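Local coordinates for FrnE protein (Deinococcus radiodurans, PDB 5CO3), which probably acts as a cytoplasmic disulfide oxidoreductase, exchanging thiols and disulfides through a thioredoxin-type fold of the DsbA-like family, at residues 21-25 with 87-91; 26-30 with 129-134; 113-118 with 170-176; 146-150 with 164-168. All coordinates share one frame; numbering follows the deposited sequence.

Interaction 1: residues 21-25 with 87-91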
loop_
_atom_site.group_PDB
_atom_site.type_symbol
_atom_site.label_atom_id
_atom_site.label_comp_id
_atom_site.label_asym_id
_atom_site.label_seq_id
_atom_site.Cartn_x
_atom_site.Cartn_y
_atom_site.Cartn_z
ATOM N N ALA A 21 -7.566 -4.083 2.286
ATOM C CA ALA A 21 -8.966 -3.782 2.606
ATOM C C ALA A 21 -9.294 -2.289 2.678
ATOM O O ALA A 21 -10.438 -1.930 2.934
ATOM C CB ALA A 21 -9.364 -4.468 3.936
ATOM N N CYS A 22 -8.321 -1.406 2.428
ATOM C CA CYS A 22 -8.574 0.028 2.566
ATOM C C CYS A 22 -8.760 0.711 1.212
ATOM O O CYS A 22 -7.845 0.725 0.401
ATOM C CB CYS A 22 -7.431 0.703 3.325
ATOM S SG CYS A 22 -7.666 2.484 3.537
ATOM N N PRO A 23 -9.964 1.230 0.939
ATOM C CA PRO A 23 -10.198 1.849 -0.374
ATOM C C PRO A 23 -9.307 3.068 -0.580
ATOM O O PRO A 23 -8.983 3.367 -1.735
ATOM C CB PRO A 23 -11.678 2.241 -0.328
ATOM C CG PRO A 23 -12.271 1.292 0.719
ATOM C CD PRO A 23 -11.192 1.171 1.757
ATOM N N TRP A 24 -8.887 3.728 0.499
ATOM C CA TRP A 24 -8.052 4.917 0.356
ATOM C C TRP A 24 -6.648 4.521 -0.077
ATOM O O TRP A 24 -5.934 5.314 -0.684
ATOM C CB TRP A 24 -8.024 5.736 1.645
ATOM C CG TRP A 24 -9.295 6.496 1.835
ATOM C CD1 TRP A 24 -10.283 6.229 2.737
ATOM C CD2 TRP A 24 -9.737 7.631 1.079
ATOM N NE1 TRP A 24 -11.309 7.128 2.594
ATOM C CE2 TRP A 24 -10.997 8.007 1.588
ATOM C CE3 TRP A 24 -9.184 8.375 0.026
ATOM C CZ2 TRP A 24 -11.717 9.089 1.081
ATOM C CZ3 TRP A 24 -9.902 9.452 -0.475
ATOM C CH2 TRP A 24 -11.153 9.799 0.053
ATOM N N CYS A 25 -6.262 3.276 0.189
ATOM C CA CYS A 25 -4.940 2.830 -0.233
ATOM C C CYS A 25 -4.840 2.682 -1.747
ATOM O O CYS A 25 -3.787 2.936 -2.327
ATOM C CB CYS A 25 -4.577 1.515 0.468
ATOM S SG CYS A 25 -4.142 1.752 2.193
ATOM N N HIS A 87 -18.930 8.324 -1.495
ATOM C CA HIS A 87 -17.811 9.268 -1.586
ATOM C C HIS A 87 -16.550 8.585 -2.088
ATOM O O HIS A 87 -15.902 9.067 -3.025
ATOM C CB HIS A 87 -17.526 9.912 -0.232
ATOM C CG HIS A 87 -16.372 10.869 -0.249
ATOM N ND1 HIS A 87 -15.459 10.952 0.781
ATOM C CD2 HIS A 87 -15.987 11.788 -1.169
ATOM C CE1 HIS A 87 -14.559 11.877 0.492
ATOM N NE2 HIS A 87 -14.860 12.401 -0.682
ATOM N N MET A 88 -16.189 7.468 -1.465
ATOM C CA MET A 88 -14.966 6.778 -1.865
ATOM C C MET A 88 -15.077 6.270 -3.304
ATOM O O MET A 88 -14.101 6.303 -4.057
ATOM C CB MET A 88 -14.654 5.613 -0.900
ATOM C CG MET A 88 -14.187 6.073 0.483
ATOM S SD MET A 88 -13.657 4.737 1.573
ATOM C CE MET A 88 -15.220 3.907 1.877
ATOM N N THR A 89 -16.264 5.792 -3.681
ATOM C CA THR A 89 -16.491 5.301 -5.039
ATOM C C THR A 89 -16.256 6.405 -6.074
ATOM O O THR A 89 -15.552 6.197 -7.068
ATOM C CB THR A 89 -17.906 4.734 -5.201
ATOM O OG1 THR A 89 -18.023 3.566 -4.380
ATOM C CG2 THR A 89 -18.157 4.323 -6.637
ATOM N N GLN A 90 -16.826 7.578 -5.830
ATOM C CA GLN A 90 -16.684 8.704 -6.763
ATOM C C GLN A 90 -15.262 9.244 -6.791
ATOM O O GLN A 90 -14.733 9.542 -7.862
ATOM C CB GLN A 90 -17.659 9.810 -6.402
ATOM C CG GLN A 90 -19.069 9.416 -6.747
ATOM C CD GLN A 90 -20.074 10.402 -6.246
ATOM O OE1 GLN A 90 -20.006 11.589 -6.573
ATOM N NE2 GLN A 90 -21.015 9.928 -5.436
ATOM N N THR A 91 -14.634 9.339 -5.622
ATOM C CA THR A 91 -13.239 9.768 -5.550
ATOM C C THR A 91 -12.349 8.807 -6.350
ATOM O O THR A 91 -11.480 9.231 -7.137
ATOM C CB THR A 91 -12.761 9.864 -4.078
ATOM O OG1 THR A 91 -13.573 10.814 -3.381
ATOM C CG2 THR A 91 -11.314 10.335 -4.023
#

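Interaction 2: residues 26-30 with 129-134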
loop_
_atom_site.group_PDB
_atom_site.type_symbol
_atom_site.label_atom_id
_atom_site.label_comp_id
_atom_site.label_asym_id
_atom_site.label_seq_id
_atom_site.Cartn_x
_atom_site.Cartn_y
_atom_site.Cartn_z
ATOM N N TYR A 26 -5.919 2.245 -2.392
ATOM C CA TYR A 26 -5.902 2.129 -3.841
ATOM C C TYR A 26 -5.875 3.540 -4.444
ATOM O O TYR A 26 -5.077 3.831 -5.337
ATOM C CB TYR A 26 -7.111 1.339 -4.330
ATOM C CG TYR A 26 -6.909 0.573 -5.609
ATOM C CD1 TYR A 26 -5.763 0.736 -6.398
ATOM C CD2 TYR A 26 -7.870 -0.344 -6.028
ATOM C CE1 TYR A 26 -5.601 0.022 -7.581
ATOM C CE2 TYR A 26 -7.715 -1.055 -7.195
ATOM C CZ TYR A 26 -6.597 -0.878 -7.964
ATOM O OH TYR A 26 -6.463 -1.596 -9.124
ATOM N N ILE A 27 -6.742 4.410 -3.930
ATOM C CA ILE A 27 -6.741 5.824 -4.316
ATOM C C ILE A 27 -5.351 6.442 -4.133
ATOM O O ILE A 27 -4.843 7.131 -5.029
ATOM C CB ILE A 27 -7.783 6.617 -3.511
ATOM C CG1 ILE A 27 -9.183 6.264 -4.023
ATOM C CG2 ILE A 27 -7.522 8.148 -3.603
ATOM C CD1 ILE A 27 -10.328 6.556 -3.037
ATOM N N GLY A 28 -4.729 6.165 -2.986
ATOM C CA GLY A 28 -3.409 6.700 -2.693
ATOM C C GLY A 28 -2.325 6.158 -3.603
ATOM O O GLY A 28 -1.351 6.853 -3.928
ATOM N N LYS A 29 -2.481 4.898 -4.006
ATOM C CA LYS A 29 -1.531 4.291 -4.922
ATOM C C LYS A 29 -1.588 5.011 -6.269
ATOM O O LYS A 29 -0.544 5.304 -6.869
ATOM C CB LYS A 29 -1.812 2.796 -5.088
ATOM C CG LYS A 29 -0.818 2.033 -5.978
ATOM C CD LYS A 29 -1.140 0.524 -5.986
ATOM C CE LYS A 29 -0.008 -0.302 -6.573
ATOM N NZ LYS A 29 0.153 -0.076 -8.041
ATOM N N ARG A 30 -2.797 5.307 -6.736
ATOM C CA ARG A 30 -2.948 6.044 -7.996
ATOM C C ARG A 30 -2.383 7.461 -7.890
ATOM O O ARG A 30 -1.689 7.942 -8.800
ATOM C CB ARG A 30 -4.417 6.098 -8.429
ATOM C CG ARG A 30 -4.948 4.768 -8.997
ATOM C CD ARG A 30 -4.304 4.450 -10.351
ATOM N NE ARG A 30 -4.428 3.028 -10.657
ATOM C CZ ARG A 30 -5.415 2.493 -11.373
ATOM N NH1 ARG A 30 -6.359 3.263 -11.891
ATOM N NH2 ARG A 30 -5.457 1.182 -11.575
ATOM N N LYS A 129 0.428 -6.196 -5.349
ATOM C CA LYS A 129 -0.373 -5.278 -4.537
ATOM C C LYS A 129 -1.528 -4.737 -5.370
ATOM O O LYS A 129 -2.683 -4.763 -4.947
ATOM C CB LYS A 129 0.485 -4.125 -3.990
ATOM C CG LYS A 129 -0.321 -3.031 -3.295
ATOM C CD LYS A 129 -0.803 -3.464 -1.915
ATOM C CE LYS A 129 -1.542 -2.335 -1.218
ATOM N NZ LYS A 129 -1.997 -2.707 0.154
ATOM N N GLU A 130 -1.200 -4.261 -6.566
ATOM C CA GLU A 130 -2.186 -3.753 -7.513
ATOM C C GLU A 130 -3.301 -4.772 -7.798
ATOM O O GLU A 130 -4.488 -4.444 -7.717
ATOM C CB GLU A 130 -1.476 -3.357 -8.813
ATOM C CG GLU A 130 -2.400 -2.982 -9.961
ATOM C CD GLU A 130 -2.974 -1.583 -9.814
ATOM O OE1 GLU A 130 -2.382 -0.762 -9.080
ATOM O OE2 GLU A 130 -4.017 -1.306 -10.430
ATOM N N ARG A 131 -2.904 -6.006 -8.113
ATOM C CA ARG A 131 -3.850 -7.074 -8.426
ATOM C C ARG A 131 -4.788 -7.351 -7.270
ATOM O O ARG A 131 -5.989 -7.510 -7.473
ATOM C CB ARG A 131 -3.109 -8.359 -8.790
ATOM C CG ARG A 131 -4.044 -9.454 -9.326
ATOM C CD ARG A 131 -4.665 -9.000 -10.647
ATOM N NE ARG A 131 -5.792 -9.820 -11.106
ATOM C CZ ARG A 131 -7.059 -9.638 -10.737
ATOM N NH1 ARG A 131 -7.378 -8.694 -9.848
ATOM N NH2 ARG A 131 -8.008 -10.414 -11.238
ATOM N N LEU A 132 -4.237 -7.403 -6.055
ATOM C CA LEU A 132 -5.041 -7.643 -4.861
ATOM C C LEU A 132 -6.014 -6.494 -4.583
ATOM O O LEU A 132 -7.169 -6.729 -4.242
ATOM C CB LEU A 132 -4.135 -7.890 -3.648
ATOM C CG LEU A 132 -3.528 -9.284 -3.722
ATOM C CD1 LEU A 132 -2.286 -9.359 -2.851
ATOM C CD2 LEU A 132 -4.569 -10.348 -3.294
ATOM N N LEU A 133 -5.555 -5.257 -4.753
ATOM C CA LEU A 133 -6.445 -4.118 -4.543
ATOM C C LEU A 133 -7.639 -4.179 -5.499
ATOM O O LEU A 133 -8.781 -3.945 -5.099
ATOM C CB LEU A 133 -5.674 -2.793 -4.712
ATOM C CG LEU A 133 -4.697 -2.489 -3.566
ATOM C CD1 LEU A 133 -3.734 -1.352 -3.962
ATOM C CD2 LEU A 133 -5.476 -2.134 -2.296
ATOM N N ARG A 134 -7.370 -4.508 -6.760
ATOM C CA ARG A 134 -8.430 -4.630 -7.750
ATOM C C ARG A 134 -9.375 -5.791 -7.415
ATOM O O ARG A 134 -10.599 -5.662 -7.485
ATOM C CB ARG A 134 -7.827 -4.808 -9.150
ATOM C CG ARG A 134 -8.853 -4.820 -10.276
ATOM C CD ARG A 134 -8.174 -4.972 -11.639
ATOM N NE ARG A 134 -8.538 -6.240 -12.265
ATOM C CZ ARG A 134 -7.695 -7.042 -12.911
ATOM N NH1 ARG A 134 -6.408 -6.720 -13.035
ATOM N NH2 ARG A 134 -8.144 -8.173 -13.439
#

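Interaction 3: residues 113-118 with 170-176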
loop_
_atom_site.group_PDB
_atom_site.type_symbol
_atom_site.label_atom_id
_atom_site.label_comp_id
_atom_site.label_asym_id
_atom_site.label_seq_id
_atom_site.Cartn_x
_atom_site.Cartn_y
_atom_site.Cartn_z
ATOM N N HIS A 113 -1.385 -10.310 2.365
ATOM C CA HIS A 113 -0.148 -9.576 2.625
ATOM C C HIS A 113 1.061 -10.490 2.492
ATOM O O HIS A 113 2.117 -10.064 2.021
ATOM C CB HIS A 113 -0.180 -8.917 4.007
ATOM C CG HIS A 113 -0.996 -7.660 4.041
ATOM N ND1 HIS A 113 -0.584 -6.490 3.433
ATOM C CD2 HIS A 113 -2.195 -7.387 4.606
ATOM C CE1 HIS A 113 -1.500 -5.558 3.618
ATOM N NE2 HIS A 113 -2.486 -6.076 4.332
ATOM N N GLN A 114 0.905 -11.752 2.897
ATOM C CA GLN A 114 1.977 -12.726 2.723
ATOM C C GLN A 114 2.309 -12.935 1.244
ATOM O O GLN A 114 3.481 -13.050 0.867
ATOM C CB GLN A 114 1.603 -14.067 3.363
ATOM C CG GLN A 114 1.768 -14.081 4.875
ATOM C CD GLN A 114 1.342 -15.408 5.506
ATOM O OE1 GLN A 114 1.870 -16.467 5.161
ATOM N NE2 GLN A 114 0.374 -15.355 6.418
ATOM N N LEU A 115 1.270 -12.988 0.413
ATOM C CA LEU A 115 1.457 -13.168 -1.025
ATOM C C LEU A 115 2.236 -11.997 -1.621
ATOM O O LEU A 115 3.080 -12.171 -2.505
ATOM C CB LEU A 115 0.110 -13.316 -1.728
ATOM C CG LEU A 115 0.196 -13.496 -3.245
ATOM C CD1 LEU A 115 1.133 -14.640 -3.606
ATOM C CD2 LEU A 115 -1.194 -13.719 -3.841
ATOM N N ILE A 116 1.965 -10.799 -1.128
ATOM C CA ILE A 116 2.699 -9.651 -1.639
ATOM C C ILE A 116 4.186 -9.772 -1.277
ATOM O O ILE A 116 5.066 -9.504 -2.102
ATOM C CB ILE A 116 2.125 -8.343 -1.113
ATOM C CG1 ILE A 116 0.721 -8.138 -1.670
ATOM C CG2 ILE A 116 2.971 -7.186 -1.635
ATOM C CD1 ILE A 116 -0.097 -7.063 -0.971
ATOM N N HIS A 117 4.469 -10.201 -0.053
ATOM C CA HIS A 117 5.843 -10.481 0.348
ATOM C C HIS A 117 6.510 -11.522 -0.555
ATOM O O HIS A 117 7.658 -11.332 -0.971
ATOM C CB HIS A 117 5.883 -10.930 1.802
ATOM C CG HIS A 117 5.837 -9.798 2.776
ATOM N ND1 HIS A 117 6.958 -9.331 3.429
ATOM C CD2 HIS A 117 4.808 -9.026 3.196
ATOM C CE1 HIS A 117 6.618 -8.328 4.218
ATOM N NE2 HIS A 117 5.320 -8.119 4.094
ATOM N N TYR A 118 5.793 -12.599 -0.880
ATOM C CA TYR A 118 6.320 -13.610 -1.802
ATOM C C TYR A 118 6.632 -12.981 -3.164
ATOM O O TYR A 118 7.718 -13.172 -3.724
ATOM C CB TYR A 118 5.333 -14.785 -1.980
ATOM C CG TYR A 118 5.787 -15.731 -3.074
ATOM C CD1 TYR A 118 6.752 -16.701 -2.828
ATOM C CD2 TYR A 118 5.277 -15.626 -4.365
ATOM C CE1 TYR A 118 7.192 -17.549 -3.837
ATOM C CE2 TYR A 118 5.706 -16.469 -5.378
ATOM C CZ TYR A 118 6.663 -17.428 -5.110
ATOM O OH TYR A 118 7.101 -18.270 -6.114
ATOM N N GLY A 170 3.027 -20.663 5.385
ATOM C CA GLY A 170 3.096 -19.468 6.211
ATOM C C GLY A 170 4.489 -18.861 6.237
ATOM O O GLY A 170 4.862 -18.172 7.191
ATOM N N THR A 171 5.253 -19.114 5.177
ATOM C CA THR A 171 6.639 -18.661 5.062
ATOM C C THR A 171 6.833 -17.173 5.375
ATOM O O THR A 171 7.767 -16.805 6.083
ATOM C CB THR A 171 7.188 -18.929 3.648
ATOM O OG1 THR A 171 7.134 -20.332 3.379
ATOM C CG2 THR A 171 8.626 -18.459 3.526
ATOM N N TYR A 172 5.939 -16.328 4.863
ATOM C CA TYR A 172 6.068 -14.877 5.034
ATOM C C TYR A 172 5.181 -14.299 6.132
ATOM O O TYR A 172 5.022 -13.078 6.227
ATOM C CB TYR A 172 5.778 -14.166 3.706
ATOM C CG TYR A 172 6.762 -14.563 2.638
ATOM C CD1 TYR A 172 7.975 -13.900 2.496
ATOM C CD2 TYR A 172 6.494 -15.634 1.794
ATOM C CE1 TYR A 172 8.890 -14.282 1.525
ATOM C CE2 TYR A 172 7.395 -16.022 0.824
ATOM C CZ TYR A 172 8.591 -15.343 0.691
ATOM O OH TYR A 172 9.485 -15.735 -0.277
ATOM N N ALA A 173 4.606 -15.169 6.956
ATOM C CA ALA A 173 3.758 -14.727 8.055
ATOM C C ALA A 173 4.527 -13.805 8.999
ATOM O O ALA A 173 4.015 -12.767 9.421
ATOM C CB ALA A 173 3.199 -15.936 8.820
ATOM N N GLN A 174 5.762 -14.171 9.323
ATOM C CA GLN A 174 6.542 -13.357 10.248
ATOM C C GLN A 174 6.943 -12.017 9.633
ATOM O O GLN A 174 6.921 -10.982 10.307
ATOM C CB GLN A 174 7.788 -14.106 10.719
ATOM C CG GLN A 174 8.295 -13.579 12.047
ATOM C CD GLN A 174 7.187 -13.525 13.094
ATOM O OE1 GLN A 174 6.424 -14.480 13.260
ATOM N NE2 GLN A 174 7.084 -12.400 13.790
ATOM N N ALA A 175 7.306 -12.036 8.357
ATOM C CA ALA A 175 7.670 -10.803 7.667
ATOM C C ALA A 175 6.508 -9.804 7.706
ATOM O O ALA A 175 6.717 -8.601 7.829
ATOM C CB ALA A 175 8.088 -11.094 6.232
ATOM N N VAL A 176 5.282 -10.309 7.626
ATOM C CA VAL A 176 4.107 -9.437 7.642
ATOM C C VAL A 176 3.931 -8.823 9.035
ATOM O O VAL A 176 3.679 -7.627 9.167
ATOM C CB VAL A 176 2.819 -10.208 7.214
ATOM C CG1 VAL A 176 1.553 -9.406 7.534
ATOM C CG2 VAL A 176 2.878 -10.548 5.725
HETATM O O HOH W 1 3.543 -17.251 3.253
#

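Interaction 4: residues 146-150 with 164-168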
loop_
_atom_site.group_PDB
_atom_site.type_symbol
_atom_site.label_atom_id
_atom_site.label_comp_id
_atom_site.label_asym_id
_atom_site.label_seq_id
_atom_site.Cartn_x
_atom_site.Cartn_y
_atom_site.Cartn_z
ATOM N N LEU A 146 -7.518 -19.382 -0.428
ATOM C CA LEU A 146 -6.250 -19.809 -1.040
ATOM C C LEU A 146 -6.340 -19.996 -2.562
ATOM O O LEU A 146 -5.429 -19.592 -3.289
ATOM C CB LEU A 146 -5.738 -21.088 -0.382
ATOM C CG LEU A 146 -5.188 -20.878 1.030
ATOM C CD1 LEU A 146 -4.861 -22.212 1.702
ATOM C CD2 LEU A 146 -3.964 -19.982 0.983
ATOM N N ASP A 147 -7.417 -20.612 -3.040
ATOM C CA ASP A 147 -7.658 -20.739 -4.482
ATOM C C ASP A 147 -7.561 -19.371 -5.154
ATOM O O ASP A 147 -6.863 -19.191 -6.152
ATOM C CB ASP A 147 -9.045 -21.327 -4.754
ATOM C CG ASP A 147 -9.062 -22.844 -4.792
ATOM O OD1 ASP A 147 -8.195 -23.510 -4.175
ATOM O OD2 ASP A 147 -9.981 -23.366 -5.450
ATOM N N THR A 148 -8.288 -18.418 -4.590
ATOM C CA THR A 148 -8.318 -17.061 -5.113
ATOM C C THR A 148 -6.920 -16.455 -5.145
ATOM O O THR A 148 -6.515 -15.896 -6.169
ATOM C CB THR A 148 -9.262 -16.193 -4.278
ATOM O OG1 THR A 148 -10.574 -16.773 -4.315
ATOM C CG2 THR A 148 -9.323 -14.778 -4.835
ATOM N N LEU A 149 -6.175 -16.585 -4.047
ATOM C CA LEU A 149 -4.835 -16.004 -3.972
ATOM C C LEU A 149 -3.873 -16.639 -4.985
ATOM O O LEU A 149 -3.061 -15.941 -5.606
ATOM C CB LEU A 149 -4.269 -16.133 -2.553
ATOM C CG LEU A 149 -4.939 -15.238 -1.509
ATOM C CD1 LEU A 149 -4.405 -15.517 -0.117
ATOM C CD2 LEU A 149 -4.744 -13.738 -1.865
ATOM N N GLN A 150 -3.986 -17.954 -5.168
ATOM C CA GLN A 150 -3.141 -18.659 -6.126
ATOM C C GLN A 150 -3.433 -18.166 -7.540
ATOM O O GLN A 150 -2.511 -17.920 -8.319
ATOM C CB GLN A 150 -3.348 -20.177 -6.048
ATOM C CG GLN A 150 -2.532 -20.931 -7.090
ATOM C CD GLN A 150 -2.722 -22.436 -7.024
ATOM O OE1 GLN A 150 -3.822 -22.930 -6.825
ATOM N NE2 GLN A 150 -1.640 -23.163 -7.182
ATOM N N ARG A 164 1.342 -20.651 -3.771
ATOM C CA ARG A 164 0.407 -21.346 -2.893
ATOM C C ARG A 164 1.141 -22.149 -1.827
ATOM O O ARG A 164 0.731 -22.168 -0.659
ATOM C CB ARG A 164 -0.518 -22.247 -3.705
ATOM C CG ARG A 164 -1.624 -22.836 -2.856
ATOM C CD ARG A 164 -2.720 -23.437 -3.696
ATOM N NE ARG A 164 -3.827 -23.853 -2.838
ATOM C CZ ARG A 164 -5.099 -23.824 -3.201
ATOM N NH1 ARG A 164 -5.429 -23.404 -4.410
ATOM N NH2 ARG A 164 -6.039 -24.230 -2.354
ATOM N N ALA A 165 2.234 -22.805 -2.214
ATOM C CA ALA A 165 3.029 -23.564 -1.253
ATOM C C ALA A 165 3.539 -22.630 -0.168
ATOM O O ALA A 165 3.485 -22.947 1.013
ATOM C CB ALA A 165 4.195 -24.280 -1.947
ATOM N N ALA A 166 4.001 -21.448 -0.574
ATOM C CA ALA A 166 4.521 -20.486 0.388
ATOM C C ALA A 166 3.427 -20.023 1.345
ATOM O O ALA A 166 3.667 -19.853 2.539
ATOM C CB ALA A 166 5.144 -19.288 -0.333
ATOM N N LEU A 167 2.225 -19.827 0.819
ATOM C CA LEU A 167 1.086 -19.412 1.640
ATOM C C LEU A 167 0.687 -20.512 2.646
ATOM O O LEU A 167 0.512 -20.234 3.830
ATOM C CB LEU A 167 -0.103 -19.044 0.756
ATOM C CG LEU A 167 0.097 -17.774 -0.096
ATOM C CD1 LEU A 167 -1.129 -17.504 -0.938
ATOM C CD2 LEU A 167 0.435 -16.556 0.769
ATOM N N GLU A 168 0.553 -21.747 2.175
ATOM C CA GLU A 168 0.151 -22.845 3.059
ATOM C C GLU A 168 1.202 -23.078 4.133
ATOM O O GLU A 168 0.885 -23.499 5.243
ATOM C CB GLU A 168 -0.096 -24.125 2.262
ATOM C CG GLU A 168 -1.308 -24.030 1.359
ATOM C CD GLU A 168 -1.416 -25.196 0.404
ATOM O OE1 GLU A 168 -0.379 -25.821 0.110
ATOM O OE2 GLU A 168 -2.538 -25.493 -0.055
#

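Interaction 1: residues 21-25 with 87-91
Met88 reaches from helix 78-93 to two residues at the start of helix 23-38, and its sulfur SD touches both Trp24 and Pro23. SD lies 3.5 Å from Trp24 NE1 and 4.1 Å from the centroid of the indole five-membered ring, a Met-aromatic contact of oblique approach, 40° off the ring normal. The same SD rests 3.7 Å from Pro23 CB, while the CG methylene runs beside NE1 and CE2 of the indole. A bend at the last torsion (chi3 -68°) turns the methyl CE toward Pro23 CG. Pro23 and Trp24 are the middle pair of a Cys-Pro-Trp-Cys sequence, the CxxC of a thioredoxin-type helix start. Cys22 and Cys25 can be joined as a disulfide in this protein, though they are not bonded here, and helix 78-93 thus packs against the residues between them. The aromatic contribution comes from the far end of the indole: its edge points toward the face of His87 in an offset edge-to-face pair, centroids 5.8 Å apart and planes at 63°. Thr91 adds an apolar touch, its CG2 3.9 Å from Trp24 CZ3, and turns its hydroxyl OG1 back to His87 O (2.9 Å).

Interaction 2: residues 26-30 with 129-134
Tyr26 and Leu133 bring helix 23-38 and helix 125-137 closest together, CA to CA 6.3 Å, where the short segments run 11.1 Å apart at their axes with N-to-C directions at 137°. The pair joins the helix that follows the CxxC of the thioredoxin fold to a helix of the DsbA-type helical insertion. Leu133 CB sits 3.5 Å from the Tyr26 ring centroid, almost on the ring normal, a CH-pi contact over the face. With CG turned away from the backbone N (chi1 -151°), the tyrosine ring extends across the gap and its OH donates a hydrogen bond to Glu130 OE2 at 2.8 Å. That bond meets the carboxylate from above its plane, whereas Arg30 NH2, in the conformer described, approaches the same OE2 on its syn side at 3.1 Å, the guanidinium and carboxylate nearly coplanar. In all, three donors reach the Glu130 carboxylate, since Lys29 NZ takes the other oxygen, and Lys29, Arg30 and Glu130 form a salt-bridge network. A phenylalanine here would probably keep the ring contact with Leu133 but leave OE2 without its hydroxyl donor, making the carboxylate freer to tilt. Lys29 is shared with Glu33 and Asp126, and Arg30 also bonds through NH1 to the backbone oxygen of Glu95. The lysine chain stays extended until its final torsion, bringing CD to 3.8 Å from Leu133 CD1, and then bends so that NZ meets Glu130 OE1 on the anti side at 2.8 Å.

Interaction 3: residues 113-118 with 170-176
Gln114 OE1 accepts a hydrogen bond from a water at 2.7 Å, and that water in turn takes the backbone N-H of Tyr172 at 3.0 Å, bridging helix 110-121 to the turn before helix 173-186. The glutamine chain, extended beyond CG, lies along the turn, so OE1 also comes 3.4 Å from Gly170 CA and the amide carbon rests against the backbone of Ala173. Gly170, with positive phi, closes the preceding helix in a Schellman motif and opens a type I turn to Ala173; Tyr172 holds the N-cap position. The Tyr172 ring lies with one face over the backbone of helix 110-121, Tyr118 N above its centre and His117 C nearer the rim. Its CE2 touches Tyr118 CB at 3.7 Å and approaches the Tyr118 ring at the edge, near the plane, while its hydroxyl bonds to Glu121. His117, the residue before Tyr118, faces Ala175 and Val176. Val176 N lies over one face of its imidazole, toward the rim, and Val176 CG2 touches CD2 at 3.5 Å; Ala175 CB comes equally close to ND1, from an oblique direction. NE2 of this histidine is held by Ser51, in the strand 45-51. Val176 CG2 also touches Gln114 N and His113 CB. Such helix-against-turn packing is part of the helical insertion that DsbA-like proteins carry within a thioredoxin fold, here joined to the helix that leads into strand 193-196.

Interaction 4: residues 146-150 with 164-168
Leu146 lays its CB over one face of the Arg164 guanidinium, 3.7 Å from NH2 in the arginine conformer described, toward the rim of the flat group. Its two methyls spread to the other helix as well, CD2 to Leu167 CB at 4.0 Å and CD1 to Glu168 CG. One residue on, Asp147 presents OD1 to both terminal nitrogens of that arginine, an end-on salt bridge at 2.8 Å from NH1 and 2.9 Å from NH2. The carboxylate is turned 71° from the guanidinium; NH2 meets OD1 nearly along its C-O bond, NH1 from above the carboxylate plane. Leu149 then packs on the inner side, its CB 3.8 Å from Leu167 CD1. At Gln150 the side chain is extended and crosses the arginine at about a right angle, and OE1 receives NH1 at 2.9 Å, 46° out of the amide plane. Replacing this glutamine by alanine is likely to deprive NH1 of its second acceptor and uncover the Arg164 CD methylene, leaving the guanidinium steadied mainly by Asp147. Glu168 adds a weak bond from Arg164 NE within its own helix, completing a network of Asp147, Arg164 and Glu168. With axes 10.2 Å apart and directions at 141°, helices 146-156 and 160-169 form a roughly antiparallel helical hairpin, joined by a short link, in the helical part of the DsbA-like fold.

Overall arrangement
Interactions 1 and 2 share helix 23-38 and touch through Ile27, which meets Met88 and Thr91. Interaction 1, at the CxxC end, relies on sulfur and aromatic packing, while directly after it along the helix interaction 2, nearest the centre of the chain, centres on a shared carboxylate. From there Leu132 carries the packing outward, to Ile116 of interaction 3 and Leu149 of interaction 4. These last two, centred 11 Å apart, meet through Leu167 against Gln114 and Leu115. Interaction 3 mixes a tyrosine face laid over helix backbone with a water bridge; interaction 4, farthest out, buries Leu149 and Leu167 and holds its charges nearer the surface. Charged groups thus serve both inner and outer helix pairs.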